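AlyGC (Glaciecola chathamensis, PDB 5GKD) cleaves alginate as a polysaccharide lyase of family 6, probably by beta-elimination, with a calcium ion bound in the cleft of a parallel beta-helix. Local coordinates at residues S179-S190 and C209-S220; R284-V295 and Q323-A334. All coordinates share one frame; numbering follows the deposited sequence.

In the fold
Both contacts join successive turns of the parallel beta-helix in the N-terminal half of the chain. Contact 1 pairs strand 185-188 with strand 214-219, and contact 2 pairs strand 289-292 with strand 322-326. All four strands lie along the same run of parallel strands. Strands 236-241 and 263-265 fill the interval between them. The contacts follow each other along the chain, with centres about 18 Å apart. They meet where CG2 of Val-213 packs 3.9 Å from O of Phe-285. Contact 1 carries the calcium site. Contact 2 lies further along the same side, with Phe-285 near a bound carbonate, so both probably line one stretch of the alginate-binding cleft.

Contact 1 (S179-S190 and C209-S220); sequences SNGGETLRIGTS and CNGEVEIISNKS. With CA (calcium ion), chain E; GOL (glycerol), chain F; PO4 (phosphate ion), chain H.
Two adjacent turns of the parallel beta-helix meet here and build the calcium site at one end of their strand pair. Glu-212 bridges them. Its OE1 accepts from the backbone N of Gly-182 (2.8 Å), on the anti lone pair, and from N of Gly-181, which comes in 29° out of the carboxylate plane. CG sits between the backbone N and the carbonyl carbon (chi1 58°), and the chain then bends to turn the carboxylate toward the metal. Both oxygens bind calcium, OE2 at 2.5 Å. N of Glu-214 also holds OE2.

Glu-183 brings OE2 to the calcium from the other turn at 2.6 Å. Its carboxylate plane is turned 36° from that of Glu-212. OE1 of Glu-214 is a further ligand, at 2.4 Å, while its OE2 is met by OG of Ser-217 from above the carboxylate plane. Asn-180 is the remaining protein ligand. Its ND2 is modelled 2.5 Å from the calcium, but an amide nitrogen is an unlikely ligand; the amide is probably flipped, oxygen to the metal. A phosphate oxygen and a water also bind the metal.

Beyond the site the strands run parallel. N of Ser-217 donates to O of Leu-185 at 2.8 Å, and N of Ile-187 returns a bond to O of Ser-217. O of Ile-187 is gripped from opposite faces by N of Lys-219 and OG of Ser-220; that hydroxyl also bonds Asn-223. Lys-219 runs out extended, and its NZ meets O4 of the phosphate, also held by Arg-240, at 2.8 Å. One water joins this NZ to OE2 of Glu-183 and OG of Ser-217.

Three carboxylates converge on one cation, which would offset their repulsion. The phosphate, probably from the crystallisation liquor, may mark where a uronate carboxylate binds.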
loop_
_atom_site.group_PDB
_atom_site.type_symbol
_atom_site.label_atom_id
_atom_site.label_comp_id
_atom_site.label_asym_id
_atom_site.label_seq_id
_atom_site.Cartn_x
_atom_site.Cartn_y
_atom_site.Cartn_z
ATOM N N SER A 179 14.802 7.247 5.635
ATOM C CA SER A 179 14.404 8.630 5.411
ATOM C C SER A 179 14.909 9.443 6.589
ATOM O O SER A 179 15.516 8.906 7.521
ATOM C CB SER A 179 12.891 8.787 5.267
ATOM O OG SER A 179 12.272 8.951 6.522
ATOM N N ASN A 180 14.637 10.739 6.552
ATOM C CA ASN A 180 14.828 11.564 7.731
ATOM C C ASN A 180 13.877 11.127 8.847
ATOM O O ASN A 180 12.862 10.474 8.618
ATOM C CB ASN A 180 14.616 13.039 7.394
ATOM C CG ASN A 180 15.285 13.976 8.402
ATOM O OD1 ASN A 180 15.016 15.172 8.424
ATOM N ND2 ASN A 180 16.161 13.435 9.217
ATOM N N GLY A 181 14.242 11.462 10.077
ATOM C CA GLY A 181 13.421 11.173 11.233
ATOM C C GLY A 181 13.787 9.938 12.022
ATOM O O GLY A 181 12.920 9.399 12.713
ATOM N N GLY A 182 15.035 9.481 11.957
ATOM C CA GLY A 182 15.437 8.293 12.691
ATOM C C GLY A 182 16.406 8.548 13.826
ATOM O O GLY A 182 17.227 7.689 14.152
ATOM N N GLU A 183 16.324 9.733 14.425
ATOM C CA GLU A 183 17.275 10.133 15.456
ATOM C C GLU A 183 17.095 9.292 16.716
ATOM O O GLU A 183 16.002 8.819 17.022
ATOM C CB GLU A 183 17.102 11.615 15.799
ATOM C CG GLU A 183 17.285 12.577 14.642
ATOM C CD GLU A 183 15.983 12.902 13.922
ATOM O OE1 GLU A 183 15.005 12.170 14.109
ATOM O OE2 GLU A 183 15.936 13.905 13.183
ATOM N N THR A 184 18.189 9.097 17.440
ATOM C CA THR A 184 18.091 8.450 18.736
ATOM C C THR A 184 17.707 9.447 19.824
ATOM O O THR A 184 16.844 9.151 20.647
ATOM C CB THR A 184 19.406 7.737 19.067
ATOM O OG1 THR A 184 19.570 6.624 18.177
ATOM C CG2 THR A 184 19.407 7.216 20.499
ATOM N N LEU A 185 18.296 10.644 19.813
ATOM C CA LEU A 185 18.047 11.670 20.822
ATOM C C LEU A 185 17.948 13.022 20.125
ATOM O O LEU A 185 18.867 13.419 19.411
ATOM C CB LEU A 185 19.176 11.684 21.868
ATOM C CG LEU A 185 19.032 12.231 23.303
ATOM C CD1 LEU A 185 20.324 12.858 23.792
ATOM C CD2 LEU A 185 17.905 13.183 23.485
ATOM N N ARG A 186 16.850 13.735 20.334
ATOM C CA ARG A 186 16.678 15.093 19.833
ATOM C C ARG A 186 16.401 16.024 21.011
ATOM O O ARG A 186 15.505 15.759 21.812
ATOM C CB ARG A 186 15.524 15.163 18.835
ATOM C CG ARG A 186 15.250 16.560 18.297
ATOM C CD ARG A 186 13.968 16.578 17.477
ATOM N NE ARG A 186 12.809 16.694 18.353
ATOM C CZ ARG A 186 11.605 16.193 18.088
ATOM N NH1 ARG A 186 11.389 15.538 16.952
ATOM N NH2 ARG A 186 10.620 16.345 18.956
ATOM N N ILE A 187 17.150 17.113 21.124
ATOM C CA ILE A 187 16.944 18.041 22.232
ATOM C C ILE A 187 16.348 19.321 21.663
ATOM O O ILE A 187 17.061 20.215 21.190
ATOM C CB ILE A 187 18.231 18.305 23.012
ATOM C CG1 ILE A 187 18.884 16.978 23.381
ATOM C CG2 ILE A 187 17.921 19.076 24.292
ATOM C CD1 ILE A 187 20.269 17.148 23.967
ATOM N N GLY A 188 15.038 19.427 21.737
ATOM C CA GLY A 188 14.364 20.575 21.198
ATOM C C GLY A 188 13.924 20.344 19.773
ATOM O O GLY A 188 13.935 19.234 19.230
ATOM N N THR A 189 13.567 21.455 19.148
ATOM C CA THR A 189 12.931 21.475 17.847
ATOM C C THR A 189 13.276 22.825 17.236
ATOM O O THR A 189 13.644 23.760 17.951
ATOM C CB THR A 189 11.420 21.242 18.024
ATOM O OG1 THR A 189 11.001 20.104 17.256
ATOM C CG2 THR A 189 10.627 22.448 17.679
ATOM N N SER A 190 13.218 22.922 15.910
ATOM C CA SER A 190 13.666 24.161 15.278
ATOM C C SER A 190 12.877 25.371 15.790
ATOM O O SER A 190 13.452 26.437 16.029
ATOM C CB SER A 190 13.565 24.040 13.758
ATOM O OG SER A 190 12.214 24.007 13.359
ATOM N N CYS A 209 23.474 2.824 16.785
ATOM C CA CYS A 209 22.316 3.670 16.512
ATOM C C CYS A 209 22.460 4.159 15.081
ATOM O O CYS A 209 23.239 5.070 14.799
ATOM C CB CYS A 209 22.227 4.806 17.528
ATOM S SG CYS A 209 21.943 4.169 19.217
ATOM N N ASN A 210 21.715 3.529 14.170
ATOM C CA ASN A 210 21.909 3.671 12.731
ATOM C C ASN A 210 20.684 4.265 12.030
ATOM O O ASN A 210 20.522 4.092 10.818
ATOM C CB ASN A 210 22.251 2.312 12.117
ATOM C CG ASN A 210 23.544 1.731 12.654
ATOM O OD1 ASN A 210 24.240 2.360 13.458
ATOM N ND2 ASN A 210 23.887 0.518 12.197
ATOM N N GLY A 211 19.813 4.959 12.770
ATOM C CA GLY A 211 18.565 5.433 12.189
ATOM C C GLY A 211 18.762 6.353 10.998
ATOM O O GLY A 211 18.019 6.270 10.011
ATOM N N GLU A 212 19.773 7.224 11.061
ATOM C CA GLU A 212 19.979 8.284 10.072
ATOM C C GLU A 212 21.266 9.049 10.373
ATOM O O GLU A 212 22.010 8.683 11.285
ATOM C CB GLU A 212 18.808 9.257 10.060
ATOM C CG GLU A 212 18.585 9.897 11.421
ATOM C CD GLU A 212 18.045 11.311 11.319
ATOM O OE1 GLU A 212 16.816 11.515 11.359
ATOM O OE2 GLU A 212 18.867 12.220 11.178
ATOM N N VAL A 213 21.512 10.147 9.662
ATOM C CA VAL A 213 22.777 10.855 9.849
ATOM C C VAL A 213 22.910 11.425 11.262
ATOM O O VAL A 213 24.023 11.543 11.785
ATOM C CB VAL A 213 22.946 11.956 8.787
ATOM C CG1 VAL A 213 22.021 13.125 9.062
ATOM C CG2 VAL A 213 24.413 12.400 8.734
ATOM N N GLU A 214 21.807 11.795 11.906
ATOM C CA GLU A 214 21.869 12.345 13.253
ATOM C C GLU A 214 21.556 11.248 14.256
ATOM O O GLU A 214 20.423 10.776 14.325
ATOM C CB GLU A 214 20.901 13.506 13.427
ATOM C CG GLU A 214 21.168 14.718 12.555
ATOM C CD GLU A 214 20.165 15.807 12.846
ATOM O OE1 GLU A 214 18.987 15.612 12.522
ATOM O OE2 GLU A 214 20.542 16.836 13.431
ATOM N N ILE A 215 22.571 10.826 15.008
ATOM C CA ILE A 215 22.344 10.039 16.214
ATOM C C ILE A 215 21.718 10.916 17.287
ATOM O O ILE A 215 20.642 10.617 17.814
ATOM C CB ILE A 215 23.663 9.423 16.723
ATOM C CG1 ILE A 215 24.311 8.504 15.693
ATOM C CG2 ILE A 215 23.464 8.681 18.047
ATOM C CD1 ILE A 215 25.778 8.278 16.028
ATOM N N ILE A 216 22.415 11.989 17.649
ATOM C CA ILE A 216 21.912 13.054 18.507
ATOM C C ILE A 216 21.695 14.289 17.647
ATOM O O ILE A 216 22.573 14.666 16.868
ATOM C CB ILE A 216 22.892 13.374 19.651
ATOM C CG1 ILE A 216 23.100 12.148 20.543
ATOM C CG2 ILE A 216 22.402 14.578 20.418
ATOM C CD1 ILE A 216 24.063 12.369 21.690
ATOM N N SER A 217 20.542 14.920 17.793
ATOM C CA SER A 217 20.191 16.126 17.053
ATOM C C SER A 217 19.954 17.212 18.093
ATOM O O SER A 217 18.881 17.259 18.701
ATOM C CB SER A 217 18.958 15.892 16.182
ATOM O OG SER A 217 18.643 17.012 15.358
ATOM N N ASN A 218 20.961 18.050 18.351
ATOM C CA ASN A 218 20.781 19.132 19.307
ATOM C C ASN A 218 20.097 20.308 18.620
ATOM O O ASN A 218 20.567 20.780 17.583
ATOM C CB ASN A 218 22.110 19.567 19.917
ATOM C CG ASN A 218 21.915 20.449 21.119
ATOM O OD1 ASN A 218 21.569 19.969 22.198
ATOM N ND2 ASN A 218 22.100 21.751 20.937
ATOM N N LYS A 219 18.984 20.768 19.189
ATOM C CA LYS A 219 18.133 21.789 18.572
ATOM C C LYS A 219 17.647 22.775 19.625
ATOM O O LYS A 219 16.462 23.097 19.711
ATOM C CB LYS A 219 16.936 21.169 17.852
ATOM C CG LYS A 219 17.251 20.459 16.526
ATOM C CD LYS A 219 15.954 19.993 15.844
ATOM C CE LYS A 219 16.196 19.395 14.466
ATOM N NZ LYS A 219 14.982 18.733 13.911
ATOM N N SER A 220 18.555 23.230 20.473
ATOM C CA SER A 220 18.232 24.204 21.507
ATOM C C SER A 220 19.550 24.716 22.070
ATOM O O SER A 220 20.633 24.287 21.651
ATOM C CB SER A 220 17.352 23.600 22.594
ATOM O OG SER A 220 17.871 22.359 23.027
HETATM CA CA CA E . 17.483 14.265 11.148
HETATM C C1 GOL F . 11.727 20.300 13.489
HETATM O O1 GOL F . 12.900 20.616 14.209
HETATM C C2 GOL F . 11.610 21.268 12.309
HETATM O O2 GOL F . 12.869 21.530 11.736
HETATM C C3 GOL F . 10.729 20.794 11.171
HETATM O O3 GOL F . 11.219 21.517 10.059
HETATM P P PO4 H . 16.773 17.743 10.835
HETATM O O1 PO4 H . 17.657 17.788 12.053
HETATM O O2 PO4 H . 16.232 16.370 10.754
HETATM O O3 PO4 H . 17.600 18.107 9.574
HETATM O O4 PO4 H . 15.592 18.636 11.137
HETATM O O HOH W 1 17.626 6.545 7.356
HETATM O O HOH W 2 19.634 6.878 15.385
HETATM O O HOH W 3 16.084 16.235 14.565
HETATM O O HOH W 4 18.804 15.127 9.219
#

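Contact 2 (R284-V295 and Q323-A334); sequences RFGSGLTVMNGV and QFAAGSDKERSA
ND2 of Asn-293 is held by two acceptors. It donates to O of Arg-332 at 2.8 Å, with the acceptor close to the amide plane and an N-H...O angle of 163°, and it also bonds the carboxylate of Asp-359. OD1, on the other side of the amide, rests 3.2 Å from CB of Ala-325. The side chain, one residue past strand 289-292, ties the end of that strand to the loop after strand 322-326.

The contact joins two successive turns of the parallel beta-helix, and their backbones first pair in parallel. N of Gln-323 bonds O of Leu-289, and N of Val-291 bonds O of Gln-323 at 2.9 Å. A beta bulge then shifts the register by one, where the chain turns a corner at Phe-324 and Ala-325. N of Asn-293 picks up O of Ala-326 after it. Further on, Gly-294 forms an antiparallel hydrogen-bonded pair with Ala-334; opposite it the other segment spends two residues, Ser-333 and Ala-334, a classic beta bulge.

Arg-332 packs CD 3.7 Å from CE of Met-292 and bends there (chi3 -73°); NE bonds O of Gly-327 at 2.7 Å. The ring of Phe-285 points its edge at one guanidinium face, CZ lying 3.7 Å from NH1, with the two planes 86° apart. NH2 of Arg-284 and NH2 of Arg-332, 3.3 Å apart, converge on the carboxylate of Glu-631, which forms a salt bridge with each. NE of Arg-284 pairs with Glu-689.

Val-291 sets CG2 against the edge of the Phe-324 ring on the face opposite Thr-290, Met-292 and Ala-326. These two pack on strands 310-317 and 339-347. Strand 263-265 flanks strand 289-292 on its other side; its Arg-264 meets Phe-285 and Met-292, and belongs to the carbonate pocket with Tyr-303, the cation-pi partner of Arg-332.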
loop_
_atom_site.group_PDB
_atom_site.type_symbol
_atom_site.label_atom_id
_atom_site.label_comp_id
_atom_site.label_asym_id
_atom_site.label_seq_id
_atom_site.Cartn_x
_atom_site.Cartn_y
_atom_site.Cartn_z
ATOM N N ARG A 284 30.942 13.929 4.061
ATOM C CA ARG A 284 29.960 15.015 3.925
ATOM C C ARG A 284 29.366 15.271 5.310
ATOM O O ARG A 284 30.128 15.458 6.267
ATOM C CB ARG A 284 28.955 14.703 2.828
ATOM C CG ARG A 284 28.176 15.939 2.392
ATOM C CD ARG A 284 27.540 15.790 1.007
ATOM N NE ARG A 284 27.044 17.087 0.542
ATOM C CZ ARG A 284 25.832 17.571 0.790
ATOM N NH1 ARG A 284 24.953 16.864 1.499
ATOM N NH2 ARG A 284 25.489 18.760 0.317
ATOM N N PHE A 285 28.045 15.279 5.471
ATOM C CA PHE A 285 27.473 15.554 6.777
ATOM C C PHE A 285 27.714 14.423 7.779
ATOM O O PHE A 285 27.549 14.640 8.981
ATOM C CB PHE A 285 25.968 15.834 6.648
ATOM C CG PHE A 285 25.628 17.044 5.797
ATOM C CD1 PHE A 285 26.617 17.917 5.360
ATOM C CD2 PHE A 285 24.303 17.310 5.458
ATOM C CE1 PHE A 285 26.304 19.014 4.584
ATOM C CE2 PHE A 285 23.967 18.388 4.695
ATOM C CZ PHE A 285 24.970 19.257 4.244
ATOM N N GLY A 286 28.114 13.234 7.322
ATOM C CA GLY A 286 28.462 12.163 8.232
ATOM C C GLY A 286 29.949 11.999 8.496
ATOM O O GLY A 286 30.393 10.918 8.907
ATOM N N SER A 287 30.726 13.055 8.264
ATOM C CA SER A 287 32.163 12.998 8.502
ATOM C C SER A 287 32.477 12.834 9.991
ATOM O O SER A 287 31.652 13.108 10.868
ATOM C CB SER A 287 32.849 14.262 7.982
ATOM O OG SER A 287 32.626 14.427 6.592
ATOM N N GLY A 288 33.707 12.395 10.265
ATOM C CA GLY A 288 34.190 12.369 11.637
ATOM C C GLY A 288 34.163 13.739 12.285
ATOM O O GLY A 288 33.813 13.875 13.455
ATOM N N LEU A 289 34.526 14.775 11.536
ATOM C CA LEU A 289 34.413 16.136 12.031
ATOM C C LEU A 289 33.925 17.004 10.885
ATOM O O LEU A 289 34.519 16.984 9.805
ATOM C CB LEU A 289 35.753 16.654 12.555
ATOM C CG LEU A 289 35.850 17.636 13.738
ATOM C CD1 LEU A 289 37.122 18.519 13.632
ATOM C CD2 LEU A 289 34.593 18.454 14.010
ATOM N N THR A 290 32.866 17.769 11.125
ATOM C CA THR A 290 32.236 18.568 10.085
ATOM C C THR A 290 31.962 19.966 10.608
ATOM O O THR A 290 31.281 20.116 11.624
ATOM C CB THR A 290 30.906 17.945 9.626
ATOM O OG1 THR A 290 31.123 16.591 9.222
ATOM C CG2 THR A 290 30.321 18.740 8.474
ATOM N N VAL A 291 32.437 20.978 9.892
ATOM C CA VAL A 291 32.077 22.358 10.163
ATOM C C VAL A 291 31.340 22.864 8.931
ATOM O O VAL A 291 31.939 23.031 7.860
ATOM C CB VAL A 291 33.293 23.232 10.490
ATOM C CG1 VAL A 291 32.836 24.601 10.966
ATOM C CG2 VAL A 291 34.155 22.570 11.561
ATOM N N MET A 292 30.043 23.096 9.072
ATOM C CA MET A 292 29.194 23.367 7.923
ATOM C C MET A 292 29.228 24.833 7.503
ATOM O O MET A 292 29.500 25.734 8.301
ATOM C CB MET A 292 27.750 22.970 8.217
ATOM C CG MET A 292 27.440 21.512 7.958
ATOM S SD MET A 292 25.665 21.175 7.895
ATOM C CE MET A 292 25.209 21.992 6.361
ATOM N N ASN A 293 28.955 25.051 6.223
ATOM C CA ASN A 293 28.484 26.339 5.742
ATOM C C ASN A 293 27.029 26.524 6.131
ATOM O O ASN A 293 26.278 25.558 6.228
ATOM C CB ASN A 293 28.615 26.429 4.218
ATOM C CG ASN A 293 29.804 27.271 3.787
ATOM O OD1 ASN A 293 30.795 27.344 4.491
ATOM N ND2 ASN A 293 29.679 27.949 2.654
ATOM N N GLY A 294 26.636 27.780 6.354
ATOM C CA GLY A 294 25.267 28.138 6.635
ATOM C C GLY A 294 24.659 28.995 5.532
ATOM O O GLY A 294 25.273 29.284 4.513
ATOM N N VAL A 295 23.412 29.376 5.750
ATOM C CA VAL A 295 22.658 30.219 4.826
ATOM C C VAL A 295 22.634 31.636 5.395
ATOM O O VAL A 295 22.276 31.807 6.567
ATOM C CB VAL A 295 21.221 29.702 4.627
ATOM C CG1 VAL A 295 20.481 30.550 3.585
ATOM C CG2 VAL A 295 21.187 28.235 4.256
ATOM N N GLN A 323 35.864 17.747 7.373
ATOM C CA GLN A 323 35.367 18.585 6.293
ATOM C C GLN A 323 34.964 19.951 6.825
ATOM O O GLN A 323 34.116 20.058 7.719
ATOM C CB GLN A 323 34.229 17.879 5.562
ATOM C CG GLN A 323 34.708 16.556 4.973
ATOM C CD GLN A 323 33.855 16.033 3.812
ATOM O OE1 GLN A 323 32.729 16.469 3.599
ATOM N NE2 GLN A 323 34.407 15.092 3.058
ATOM N N PHE A 324 35.584 20.994 6.280
ATOM C CA PHE A 324 35.302 22.368 6.658
ATOM C C PHE A 324 34.502 23.033 5.551
ATOM O O PHE A 324 34.722 22.767 4.365
ATOM C CB PHE A 324 36.596 23.151 6.911
ATOM C CG PHE A 324 37.461 22.576 8.000
ATOM C CD1 PHE A 324 37.073 22.654 9.329
ATOM C CD2 PHE A 324 38.682 22.016 7.707
ATOM C CE1 PHE A 324 37.889 22.151 10.337
ATOM C CE2 PHE A 324 39.501 21.520 8.714
ATOM C CZ PHE A 324 39.103 21.587 10.023
ATOM N N ALA A 325 33.580 23.904 5.950
ATOM C CA ALA A 325 32.632 24.540 5.038
ATOM C C ALA A 325 31.810 23.514 4.257
ATOM O O ALA A 325 31.380 23.770 3.131
ATOM C CB ALA A 325 33.349 25.503 4.095
ATOM N N ALA A 326 31.565 22.351 4.854
ATOM C CA ALA A 326 30.778 21.313 4.197
ATOM C C ALA A 326 29.358 21.790 3.903
ATOM O O ALA A 326 28.757 22.532 4.675
ATOM C CB ALA A 326 30.736 20.058 5.068
ATOM N N GLY A 327 28.823 21.357 2.774
ATOM C CA GLY A 327 27.540 21.840 2.323
ATOM C C GLY A 327 27.588 23.138 1.550
ATOM O O GLY A 327 26.528 23.665 1.190
ATOM N N SER A 328 28.776 23.674 1.280
ATOM C CA SER A 328 28.865 24.950 0.582
ATOM C C SER A 328 28.228 24.841 -0.793
ATOM O O SER A 328 28.528 23.916 -1.558
ATOM C CB SER A 328 30.323 25.380 0.441
ATOM O OG SER A 328 30.426 26.545 -0.356
ATOM N N ASP A 329 27.328 25.764 -1.092
ATOM C CA ASP A 329 26.705 25.841 -2.413
ATOM C C ASP A 329 26.021 27.196 -2.516
ATOM O O ASP A 329 26.268 28.095 -1.704
ATOM C CB ASP A 329 25.744 24.668 -2.667
ATOM C CG ASP A 329 24.676 24.511 -1.588
ATOM O OD1 ASP A 329 24.217 25.502 -0.999
ATOM O OD2 ASP A 329 24.292 23.362 -1.323
ATOM N N LYS A 330 25.151 27.347 -3.519
ATOM C CA LYS A 330 24.552 28.652 -3.771
ATOM C C LYS A 330 23.652 29.088 -2.626
ATOM O O LYS A 330 23.568 30.284 -2.335
ATOM C CB LYS A 330 23.786 28.624 -5.089
ATOM C CG LYS A 330 24.650 28.273 -6.288
ATOM C CD LYS A 330 25.691 29.344 -6.560
ATOM C CE LYS A 330 26.276 29.195 -7.958
ATOM N NZ LYS A 330 25.210 29.011 -9.002
ATOM N N GLU A 331 22.987 28.137 -1.958
ATOM C CA GLU A 331 22.185 28.463 -0.788
ATOM C C GLU A 331 23.060 28.655 0.443
ATOM O O GLU A 331 22.999 29.700 1.096
ATOM C CB GLU A 331 21.133 27.370 -0.528
ATOM C CG GLU A 331 20.219 27.670 0.654
ATOM C CD GLU A 331 19.554 26.437 1.254
ATOM O OE1 GLU A 331 19.941 25.310 0.874
ATOM O OE2 GLU A 331 18.641 26.604 2.113
ATOM N N ARG A 332 23.872 27.649 0.774
ATOM C CA ARG A 332 24.712 27.668 1.976
ATOM C C ARG A 332 26.053 28.350 1.677
ATOM O O ARG A 332 27.110 27.731 1.592
ATOM C CB ARG A 332 24.910 26.250 2.508
ATOM C CG ARG A 332 23.669 25.588 3.107
ATOM C CD ARG A 332 23.991 24.175 3.592
ATOM N NE ARG A 332 24.164 23.245 2.479
ATOM C CZ ARG A 332 23.447 22.146 2.294
ATOM N NH1 ARG A 332 22.506 21.815 3.153
ATOM N NH2 ARG A 332 23.676 21.377 1.244
ATOM N N SER A 333 25.997 29.667 1.560
ATOM C CA SER A 333 27.131 30.449 1.090
ATOM C C SER A 333 27.867 31.165 2.210
ATOM O O SER A 333 28.834 31.879 1.938
ATOM C CB SER A 333 26.661 31.472 0.049
ATOM O OG SER A 333 25.746 32.380 0.637
ATOM N N ALA A 334 27.433 31.007 3.451
ATOM C CA ALA A 334 28.027 31.691 4.597
ATOM C C ALA A 334 29.051 30.755 5.233
ATOM O O ALA A 334 28.683 29.809 5.934
ATOM C CB ALA A 334 26.949 32.108 5.599
HETATM O O HOH W 5 26.212 21.250 -1.086
HETATM O O HOH W 6 29.577 28.445 8.483
#